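Local coordinates for protein cytosolic acyl coenzyme A thioester hydrolase (Mus musculus, PDB 2V1O) that hydrolyses long-chain acyl-CoAs such as palmitoyl-CoA to free fatty acids and coenzyme A, this chain being its N-terminal hotdog domain, at residues R4-D9 / G19-K24; A31-R36 / V82-H87. All coordinates share one frame; numbering follows the deposited sequence.

Interaction 1 (R4-D9 / G19-K24); sequences RIMRPD and GGTILK. With COA (coenzyme A), chain J.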
ATOM      1  N   ARG A   4      -1.232  15.297   4.553  1.00 14.78           N
ATOM      2  CA  ARG A   4      -0.351  14.177   4.294  1.00 14.46           C
ATOM      3  C   ARG A   4       0.758  14.658   3.382  1.00 13.50           C
ATOM      4  O   ARG A   4       0.504  15.415   2.438  1.00 12.50           O
ATOM      5  CB  ARG A   4      -1.156  13.059   3.622  1.00 14.76           C
ATOM      6  CG  ARG A   4      -0.351  11.923   3.061  1.00 16.46           C
ATOM      7  CD  ARG A   4      -1.245  10.717   2.742  1.00 18.22           C
ATOM      8  NE  ARG A   4      -1.674  10.621   1.343  1.00 19.11           N
ATOM      9  CZ  ARG A   4      -0.867  10.331   0.319  1.00 19.67           C
ATOM     10  NH1 ARG A   4       0.435  10.145   0.512  1.00 18.43           N
ATOM     11  NH2 ARG A   4      -1.366  10.237  -0.913  1.00 19.39           N
ATOM     12  N   ILE A   5       1.981  14.228   3.679  1.00 13.29           N
ATOM     13  CA  ILE A   5       3.131  14.539   2.840  1.00 13.15           C
ATOM     14  C   ILE A   5       3.087  13.660   1.591  1.00 13.00           C
ATOM     15  O   ILE A   5       2.742  12.473   1.658  1.00 13.11           O
ATOM     16  CB  ILE A   5       4.483  14.377   3.597  1.00 13.89           C
ATOM     17  CG1 ILE A   5       5.623  15.078   2.839  1.00 14.45           C
ATOM     18  CG2 ILE A   5       4.806  12.904   3.867  1.00 14.40           C
ATOM     19  CD1 ILE A   5       6.735  15.599   3.754  1.00 17.21           C
ATOM     20  N   MET A   6       3.436  14.252   0.461  1.00 12.67           N
ATOM     21  CA  MET A   6       3.412  13.542  -0.813  1.00 12.64           C
ATOM     22  C   MET A   6       4.656  12.667  -0.935  1.00 12.60           C
ATOM     23  O   MET A   6       5.770  13.123  -0.668  1.00 11.97           O
ATOM     24  CB  MET A   6       3.298  14.532  -1.967  1.00 13.19           C
ATOM     25  CG  MET A   6       1.997  15.338  -1.968  1.00 12.87           C
ATOM     26  SD  MET A   6       0.530  14.341  -2.346  1.00 16.90           S
ATOM     27  CE  MET A   6       0.063  13.822  -0.691  1.00 13.18           C
ATOM     28  N   ARG A   7       4.435  11.407  -1.326  1.00 12.03           N
ATOM     29  CA  ARG A   7       5.471  10.370  -1.369  1.00 13.21           C
ATOM     30  C   ARG A   7       5.789  10.022  -2.831  1.00 12.00           C
ATOM     31  O   ARG A   7       5.001  10.347  -3.718  1.00 11.78           O
ATOM     32  CB  ARG A   7       4.977   9.112  -0.630  1.00 12.78           C
ATOM     33  CG  ARG A   7       4.567   9.343   0.827  1.00 15.55           C
ATOM     34  CD  ARG A   7       3.608   8.248   1.335  1.00 16.20           C
ATOM     35  NE  ARG A   7       4.302   7.043   1.793  1.00 25.04           N
ATOM     36  CZ  ARG A   7       3.730   6.046   2.476  1.00 26.21           C
ATOM     37  NH1 ARG A   7       2.441   6.098   2.808  1.00 27.74           N
ATOM     38  NH2 ARG A   7       4.451   4.994   2.844  1.00 28.81           N
ATOM     39  N   PRO A   8       6.939   9.364  -3.094  1.00 12.01           N
ATOM     40  CA  PRO A   8       7.289   9.000  -4.476  1.00 11.98           C
ATOM     41  C   PRO A   8       6.193   8.258  -5.255  1.00 12.31           C
ATOM     42  O   PRO A   8       6.012   8.521  -6.451  1.00 12.11           O
ATOM     43  CB  PRO A   8       8.519   8.107  -4.289  1.00 12.22           C
ATOM     44  CG  PRO A   8       9.168   8.678  -3.071  1.00 12.18           C
ATOM     45  CD  PRO A   8       8.008   8.978  -2.156  1.00 11.79           C
ATOM     46  N   ASP A   9       5.463   7.361  -4.590  1.00 12.08           N
ATOM     47  CA  ASP A   9       4.398   6.609  -5.270  1.00 13.43           C
ATOM     48  C   ASP A   9       3.171   7.459  -5.625  1.00 13.00           C
ATOM     49  O   ASP A   9       2.325   7.027  -6.409  1.00 13.67           O
ATOM     50  CB  ASP A   9       4.005   5.343  -4.498  1.00 13.54           C
ATOM     51  CG  ASP A   9       4.767   4.094  -4.977  1.00 16.30           C
ATOM     52  OD1 ASP A   9       5.915   4.205  -5.449  1.00 15.63           O
ATOM     53  OD2 ASP A   9       4.194   2.985  -4.897  1.00 20.43           O
ATOM     54  N   GLY A  19      -2.936  13.500 -10.551  1.00 12.02           N
ATOM     55  CA  GLY A  19      -4.316  13.915 -10.292  1.00 11.53           C
ATOM     56  C   GLY A  19      -5.088  12.885  -9.474  1.00 11.53           C
ATOM     57  O   GLY A  19      -5.797  13.241  -8.537  1.00 11.02           O
ATOM     58  N   GLY A  20      -4.915  11.602  -9.808  1.00 11.54           N
ATOM     59  CA  GLY A  20      -5.635  10.506  -9.153  1.00 11.57           C
ATOM     60  C   GLY A  20      -5.398  10.453  -7.649  1.00 11.57           C
ATOM     61  O   GLY A  20      -6.310  10.132  -6.888  1.00 11.04           O
ATOM     62  N   THR A  21      -4.170  10.766  -7.232  1.00 11.46           N
ATOM     63  CA  THR A  21      -3.787  10.795  -5.810  1.00 12.30           C
ATOM     64  C   THR A  21      -4.633  11.811  -5.036  1.00 11.88           C
ATOM     65  O   THR A  21      -5.170  11.514  -3.959  1.00 12.16           O
ATOM     66  CB  THR A  21      -2.290  11.156  -5.661  1.00 12.34           C
ATOM     67  OG1 THR A  21      -1.497  10.162  -6.326  1.00 14.02           O
ATOM     68  CG2 THR A  21      -1.878  11.252  -4.182  1.00 12.62           C
ATOM     69  N   ILE A  22      -4.735  13.006  -5.605  1.00 11.59           N
ATOM     70  CA  ILE A  22      -5.506  14.103  -5.028  1.00 11.53           C
ATOM     71  C   ILE A  22      -7.016  13.809  -5.067  1.00 10.83           C
ATOM     72  O   ILE A  22      -7.736  14.069  -4.096  1.00 10.18           O
ATOM     73  CB  ILE A  22      -5.145  15.445  -5.703  1.00 11.97           C
ATOM     74  CG1 ILE A  22      -3.635  15.744  -5.552  1.00 14.26           C
ATOM     75  CG2 ILE A  22      -6.006  16.616  -5.149  1.00 13.30           C
ATOM     76  CD1 ILE A  22      -3.110  15.821  -4.106  1.00 16.70           C
ATOM     77  N   LEU A  23      -7.489  13.251  -6.177  1.00 10.39           N
ATOM     78  CA  LEU A  23      -8.901  12.855  -6.280  1.00  9.71           C
ATOM     79  C   LEU A  23      -9.280  11.888  -5.163  1.00  9.85           C
ATOM     80  O   LEU A  23     -10.342  12.023  -4.535  1.00  9.20           O
ATOM     81  CB  LEU A  23      -9.199  12.247  -7.653  1.00  9.86           C
ATOM     82  CG  LEU A  23      -9.259  13.228  -8.832  1.00  9.41           C
ATOM     83  CD1 LEU A  23      -9.358  12.474 -10.146  1.00 10.49           C
ATOM     84  CD2 LEU A  23     -10.418  14.225  -8.691  1.00  8.33           C
ATOM     85  N   LYS A  24      -8.406  10.916  -4.916  1.00  9.90           N
ATOM     86  CA  LYS A  24      -8.607   9.973  -3.827  1.00 10.80           C
ATOM     87  C   LYS A  24      -8.721  10.687  -2.457  1.00 10.38           C
ATOM     88  O   LYS A  24      -9.633  10.383  -1.672  1.00  9.79           O
ATOM     89  CB  LYS A  24      -7.501   8.918  -3.817  1.00 11.11           C
ATOM     90  CG  LYS A  24      -7.695   7.859  -2.750  1.00 13.38           C
ATOM     91  CD  LYS A  24      -6.910   6.594  -3.096  1.00 18.33           C
ATOM     92  CE  LYS A  24      -6.232   5.989  -1.880  1.00 22.32           C
ATOM     93  NZ  LYS A  24      -7.176   5.454  -0.856  1.00 24.77           N
TER
HETATM   94  N1A COA J1162      -9.056  22.280 -18.425  1.00 25.20           N
HETATM   95  C2A COA J1162      -8.839  21.969 -19.753  1.00 25.76           C
HETATM   96  N3A COA J1162      -7.821  22.596 -20.447  1.00 24.98           N
HETATM   97  C4A COA J1162      -7.030  23.517 -19.825  1.00 25.67           C
HETATM   98  C5A COA J1162      -7.227  23.842 -18.484  1.00 25.51           C
HETATM   99  C6A COA J1162      -8.252  23.210 -17.777  1.00 25.97           C
HETATM  100  N6A COA J1162      -8.406  23.425 -16.469  1.00 25.25           N
HETATM  101  N7A COA J1162      -6.308  24.778 -18.137  1.00 26.23           N
HETATM  102  C8A COA J1162      -5.541  25.047 -19.217  1.00 25.92           C
HETATM  103  N9A COA J1162      -5.982  24.280 -20.273  1.00 25.47           N
HETATM  104  C1B COA J1162      -5.301  24.103 -21.566  1.00 24.13           C
HETATM  105  C2B COA J1162      -5.399  25.350 -22.435  1.00 24.50           C
HETATM  106  O2B COA J1162      -6.645  25.452 -23.082  1.00 24.23           O
HETATM  107  C3B COA J1162      -4.244  25.101 -23.387  1.00 24.30           C
HETATM  108  O3B COA J1162      -4.613  24.256 -24.452  1.00 24.81           O
HETATM  109  P3B COA J1162      -4.951  24.864 -25.903  1.00 25.28           P
HETATM  110  O7A COA J1162      -6.260  25.602 -25.792  1.00 25.06           O
HETATM  111  O8A COA J1162      -3.860  25.823 -26.290  1.00 24.48           O
HETATM  112  O9A COA J1162      -5.039  23.738 -26.901  1.00 26.17           O
HETATM  113  C4B COA J1162      -3.220  24.363 -22.535  1.00 24.68           C
HETATM  114  O4B COA J1162      -3.914  23.920 -21.390  1.00 24.93           O
HETATM  115  C5B COA J1162      -2.058  25.263 -22.127  1.00 26.37           C
HETATM  116  O5B COA J1162      -2.577  26.453 -21.569  1.00 26.37           O
HETATM  117  P1A COA J1162      -1.597  27.557 -20.943  1.00 27.33           P
HETATM  118  O1A COA J1162      -0.363  27.656 -21.789  1.00 28.33           O
HETATM  119  O2A COA J1162      -2.359  28.853 -20.842  1.00 28.18           O
HETATM  120  O3A COA J1162      -1.228  27.000 -19.477  1.00 28.55           O
HETATM  121  P2A COA J1162      -2.020  27.379 -18.133  1.00 29.36           P
HETATM  122  O4A COA J1162      -3.495  27.581 -18.386  1.00 28.15           O
HETATM  123  O5A COA J1162      -1.394  28.584 -17.471  1.00 29.53           O
HETATM  124  O6A COA J1162      -1.770  26.081 -17.215  1.00 29.80           O
HETATM  125  CBP COA J1162      -1.801  23.746 -16.642  1.00 26.37           C
HETATM  126  CCP COA J1162      -2.350  24.835 -17.561  1.00 27.71           C
HETATM  127  CDP COA J1162      -2.637  22.473 -16.818  1.00 27.95           C
HETATM  128  CEP COA J1162      -0.371  23.452 -17.084  1.00 26.65           C
HETATM  129  CAP COA J1162      -1.828  24.238 -15.184  1.00 24.22           C
HETATM  130  OAP COA J1162      -3.122  24.626 -14.778  1.00 24.12           O
HETATM  131  C9P COA J1162      -1.312  23.202 -14.224  1.00 23.48           C
HETATM  132  O9P COA J1162       0.062  22.979 -14.126  1.00 23.44           O
HETATM  133  N8P COA J1162      -2.203  22.534 -13.500  1.00 22.48           N
HETATM  134  C7P COA J1162      -1.799  21.452 -12.624  1.00 22.67           C
HETATM  135  C6P COA J1162      -1.650  20.157 -13.414  1.00 21.17           C
HETATM  136  C5P COA J1162      -1.313  19.026 -12.477  1.00 22.66           C
HETATM  137  O5P COA J1162      -0.184  18.980 -11.946  1.00 22.50           O
HETATM  138  N4P COA J1162      -2.287  18.125 -12.272  1.00 21.53           N
HETATM  139  C3P COA J1162      -2.338  17.274 -11.090  1.00 24.28           C
HETATM  140  C2P COA J1162      -2.510  18.076  -9.793  1.00 26.11           C
HETATM  141  S1P COA J1162      -2.439  16.952  -8.380  1.00 30.39           S
HETATM  142  O   HOH W   1      -4.262   9.633  -2.205  1.00 21.04           O
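Met6 and Thr21 make the closest backbone approach, with 9.2 Å between their CA atoms, and the contact is made by side chains and one bridging water. Residues 4-5 end a strand, 6-7 run on as loop and 8-9 start a 3-10 turn; 19-24 is the first part of a helix, with Leu23 N bonded to Gly19 O. Arg4 places its CG anti to the backbone N (chi1 169°), and the chain bends at chi3, bringing NH2 to 3.5 Å from Thr21 CG2. That methyl lies at the guanidinium edge, near its plane, and the two side chains cross at about a right angle. One guanidinium face carries Met6 CE, 3.7 Å above the plane over its centre. A water ties the segments together, accepting from Arg4 NH2 and donating to Thr21 O at 2.7 Å. Asp10 serves both sides: its OD2 forms a salt bridge with Arg4 NH1, and its backbone carbonyl O is hydrogen-bonded to Thr21 OG1. Met6 SD touches Thr21 CG2 and Ile22 CD1, each at 4.3 Å, and Ile22 CG1 in turn sits 3.3 Å from S1P of coenzyme A. Strand 2-5, outermost in the sheet within this chain, pairs with strand 67-77, through Arg4 and Ala68, while helix 19-38 packs its Leu23 on Leu23 of a second subunit.

Interaction 2 (A31-R36 / V82-H87); sequences AIISTR and VEVQVH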
ATOM      1  N   ALA A  31     -16.155  11.538   2.146  1.00  9.06           N
ATOM      2  CA  ALA A  31     -16.798  10.352   2.713  1.00  9.52           C
ATOM      3  C   ALA A  31     -16.954  10.496   4.221  1.00  9.40           C
ATOM      4  O   ALA A  31     -17.997  10.152   4.760  1.00  9.79           O
ATOM      5  CB  ALA A  31     -16.012   9.087   2.372  1.00  9.34           C
ATOM      6  N   ILE A  32     -15.921  11.010   4.889  1.00  8.82           N
ATOM      7  CA  ILE A  32     -15.963  11.177   6.350  1.00  8.89           C
ATOM      8  C   ILE A  32     -17.039  12.181   6.766  1.00  8.74           C
ATOM      9  O   ILE A  32     -17.878  11.892   7.634  1.00  8.62           O
ATOM     10  CB  ILE A  32     -14.597  11.614   6.925  1.00  8.62           C
ATOM     11  CG1 ILE A  32     -13.609  10.443   6.891  1.00  8.60           C
ATOM     12  CG2 ILE A  32     -14.752  12.155   8.362  1.00  8.33           C
ATOM     13  CD1 ILE A  32     -12.137  10.879   6.982  1.00  8.87           C
ATOM     14  N   ILE A  33     -17.024  13.351   6.131  1.00  9.06           N
ATOM     15  CA  ILE A  33     -17.901  14.445   6.562  1.00  9.72           C
ATOM     16  C   ILE A  33     -19.377  14.091   6.311  1.00  9.98           C
ATOM     17  O   ILE A  33     -20.253  14.369   7.143  1.00  9.90           O
ATOM     18  CB  ILE A  33     -17.465  15.816   5.936  1.00  9.65           C
ATOM     19  CG1 ILE A  33     -17.990  16.995   6.775  1.00  9.40           C
ATOM     20  CG2 ILE A  33     -17.849  15.905   4.440  1.00  9.71           C
ATOM     21  CD1 ILE A  33     -17.307  18.336   6.466  1.00 10.18           C
ATOM     22  N   SER A  34     -19.642  13.427   5.190  1.00 10.12           N
ATOM     23  CA  SER A  34     -21.015  13.092   4.817  1.00 10.61           C
ATOM     24  C   SER A  34     -21.570  11.940   5.674  1.00 10.49           C
ATOM     25  O   SER A  34     -22.705  12.007   6.141  1.00  9.71           O
ATOM     26  CB  SER A  34     -21.109  12.797   3.310  1.00 10.99           C
ATOM     27  OG  SER A  34     -20.248  11.723   2.952  1.00 14.51           O
ATOM     28  N   THR A  35     -20.763  10.899   5.895  1.00 10.13           N
ATOM     29  CA  THR A  35     -21.171   9.782   6.762  1.00 10.32           C
ATOM     30  C   THR A  35     -21.468  10.267   8.188  1.00  9.89           C
ATOM     31  O   THR A  35     -22.510   9.931   8.748  1.00  9.53           O
ATOM     32  CB  THR A  35     -20.123   8.648   6.766  1.00 10.41           C
ATOM     33  OG1 THR A  35     -20.048   8.072   5.453  1.00  9.91           O
ATOM     34  CG2 THR A  35     -20.488   7.565   7.781  1.00 10.86           C
ATOM     35  N   ARG A  36     -20.573  11.074   8.764  1.00  9.76           N
ATOM     36  CA  ARG A  36     -20.797  11.623  10.103  1.00  9.51           C
ATOM     37  C   ARG A  36     -22.123  12.384  10.152  1.00  9.71           C
ATOM     38  O   ARG A  36     -22.963  12.168  11.039  1.00  9.72           O
ATOM     39  CB  ARG A  36     -19.652  12.559  10.505  1.00  9.42           C
ATOM     40  CG  ARG A  36     -19.781  13.060  11.950  1.00 10.05           C
ATOM     41  CD  ARG A  36     -18.930  14.284  12.210  1.00 11.01           C
ATOM     42  NE  ARG A  36     -17.498  14.002  12.187  1.00 11.18           N
ATOM     43  CZ  ARG A  36     -16.661  14.365  11.213  1.00 11.66           C
ATOM     44  NH1 ARG A  36     -17.107  15.020  10.147  1.00 10.55           N
ATOM     45  NH2 ARG A  36     -15.369  14.061  11.303  1.00 10.18           N
ATOM     46  N   VAL A  82     -26.294  14.912   0.051  1.00 10.58           N
ATOM     47  CA  VAL A  82     -25.401  15.850   0.733  1.00 10.70           C
ATOM     48  C   VAL A  82     -24.432  16.438  -0.282  1.00 10.88           C
ATOM     49  O   VAL A  82     -23.772  15.697  -1.016  1.00 10.68           O
ATOM     50  CB  VAL A  82     -24.562  15.126   1.832  1.00 10.60           C
ATOM     51  CG1 VAL A  82     -23.618  16.116   2.577  1.00 11.32           C
ATOM     52  CG2 VAL A  82     -25.465  14.374   2.811  1.00 12.36           C
ATOM     53  N   GLU A  83     -24.341  17.766  -0.319  1.00 10.55           N
ATOM     54  CA  GLU A  83     -23.345  18.433  -1.145  1.00 11.23           C
ATOM     55  C   GLU A  83     -22.150  18.807  -0.273  1.00 11.49           C
ATOM     56  O   GLU A  83     -22.316  19.398   0.800  1.00 11.57           O
ATOM     57  CB  GLU A  83     -23.931  19.680  -1.812  1.00 10.68           C
ATOM     58  CG  GLU A  83     -22.989  20.338  -2.808  1.00 11.30           C
ATOM     59  CD  GLU A  83     -23.388  21.770  -3.137  1.00 12.26           C
ATOM     60  OE1 GLU A  83     -23.633  22.550  -2.192  1.00 11.20           O
ATOM     61  OE2 GLU A  83     -23.462  22.106  -4.339  1.00 12.37           O
ATOM     62  N   VAL A  84     -20.955  18.442  -0.733  1.00 11.76           N
ATOM     63  CA  VAL A  84     -19.718  18.715   0.007  1.00 11.35           C
ATOM     64  C   VAL A  84     -18.747  19.474  -0.887  1.00 11.61           C
ATOM     65  O   VAL A  84     -18.498  19.073  -2.031  1.00 11.30           O
ATOM     66  CB  VAL A  84     -19.030  17.399   0.518  1.00 11.24           C
ATOM     67  CG1 VAL A  84     -17.753  17.730   1.303  1.00 10.57           C
ATOM     68  CG2 VAL A  84     -19.997  16.532   1.368  1.00 12.09           C
ATOM     69  N   GLN A  85     -18.227  20.586  -0.373  1.00 11.54           N
ATOM     70  CA  GLN A  85     -17.178  21.327  -1.047  1.00 12.04           C
ATOM     71  C   GLN A  85     -15.847  20.985  -0.405  1.00 11.68           C
ATOM     72  O   GLN A  85     -15.709  21.018   0.824  1.00 11.49           O
ATOM     73  CB  GLN A  85     -17.424  22.831  -0.969  1.00 12.02           C
ATOM     74  CG  GLN A  85     -18.621  23.288  -1.775  1.00 14.44           C
ATOM     75  CD  GLN A  85     -18.826  24.791  -1.730  1.00 16.92           C
ATOM     76  OE1 GLN A  85     -18.017  25.531  -1.162  1.00 18.97           O
ATOM     77  NE2 GLN A  85     -19.923  25.249  -2.324  1.00 17.87           N
ATOM     78  N   VAL A  86     -14.873  20.652  -1.243  1.00 11.70           N
ATOM     79  CA  VAL A  86     -13.553  20.247  -0.761  1.00 11.84           C
ATOM     80  C   VAL A  86     -12.480  21.168  -1.333  1.00 11.99           C
ATOM     81  O   VAL A  86     -12.487  21.463  -2.538  1.00 11.68           O
ATOM     82  CB  VAL A  86     -13.236  18.780  -1.139  1.00 11.66           C
ATOM     83  CG1 VAL A  86     -11.815  18.382  -0.667  1.00 11.16           C
ATOM     84  CG2 VAL A  86     -14.288  17.844  -0.538  1.00 12.13           C
ATOM     85  N   HIS A  87     -11.583  21.637  -0.463  1.00 12.51           N
ATOM     86  CA  HIS A  87     -10.439  22.468  -0.879  1.00 13.62           C
ATOM     87  C   HIS A  87      -9.147  21.713  -0.655  1.00 13.80           C
ATOM     88  O   HIS A  87      -8.927  21.161   0.425  1.00 13.92           O
ATOM     89  CB  HIS A  87     -10.364  23.784  -0.091  1.00 14.06           C
ATOM     90  CG  HIS A  87     -11.366  24.810  -0.514  1.00 17.07           C
ATOM     91  ND1 HIS A  87     -12.724  24.621  -0.381  1.00 19.53           N
ATOM     92  CD2 HIS A  87     -11.209  26.045  -1.048  1.00 18.37           C
ATOM     93  CE1 HIS A  87     -13.362  25.687  -0.828  1.00 19.42           C
ATOM     94  NE2 HIS A  87     -12.465  26.567  -1.236  1.00 19.83           N
TER
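Apolar packing alone joins Ile33 and Ser34 of the helix to Val82 and Val84 of the strand; no hydrogen bond crosses. Ile33 CG2 does the closest touching: it rests against both methyls of Val84, 3.6 Å from CG1 and 3.8 Å from CG2. With Ile33 CG1 anti to the backbone N (chi1 -158°), CG2 falls between the backbone N and the carbonyl carbon and is presented to the two methyls of Val84. Ser34 adds its CB, 4.2 Å from Val82 CG1 and 4.4 Å from Val84 CG2, so a carbon rather than the hydroxyl meets the strand.

No polar bond links the two segments; Ser34 OG is held by the carbonyl of Gly30 one turn back in the helix, which satisfies this buried hydroxyl. Along the strand, Val82 pairs with Tyr108 and Val84 with Leu106 through backbone bonds to strand 98-112.

The segment axes come within 9.3 Å and run at 147°, closer to antiparallel than to perpendicular. Val82 and Val84, alternate residues of one strand, point to the helix from the same sheet face. This is the core of the hotdog fold: a long central helix, the sausage, wrapped by a curved antiparallel sheet, the bun.

In the fold
Helix 19-38 serves both contacts: its first residues face strand 2-5, outermost in this chain's sheet, and the loop after it in interaction 1, and its later turns lie on the inner strand 82-91 in interaction 2. The two centres are 19 Å apart and the nearest atoms about 7 Å, so the contacts do not touch. Interaction 1 borders a coenzyme A pocket: Gly19 and Ile22 are among its residues, and a second subunit also bonds the ligand. The Thr21 side chain is about 9 Å from that of the active-site residue Asn12. Interaction 2 lies in the domain core, away from the annotated sites, though the Val82 side chain is about 9 Å from a bound coenzyme A.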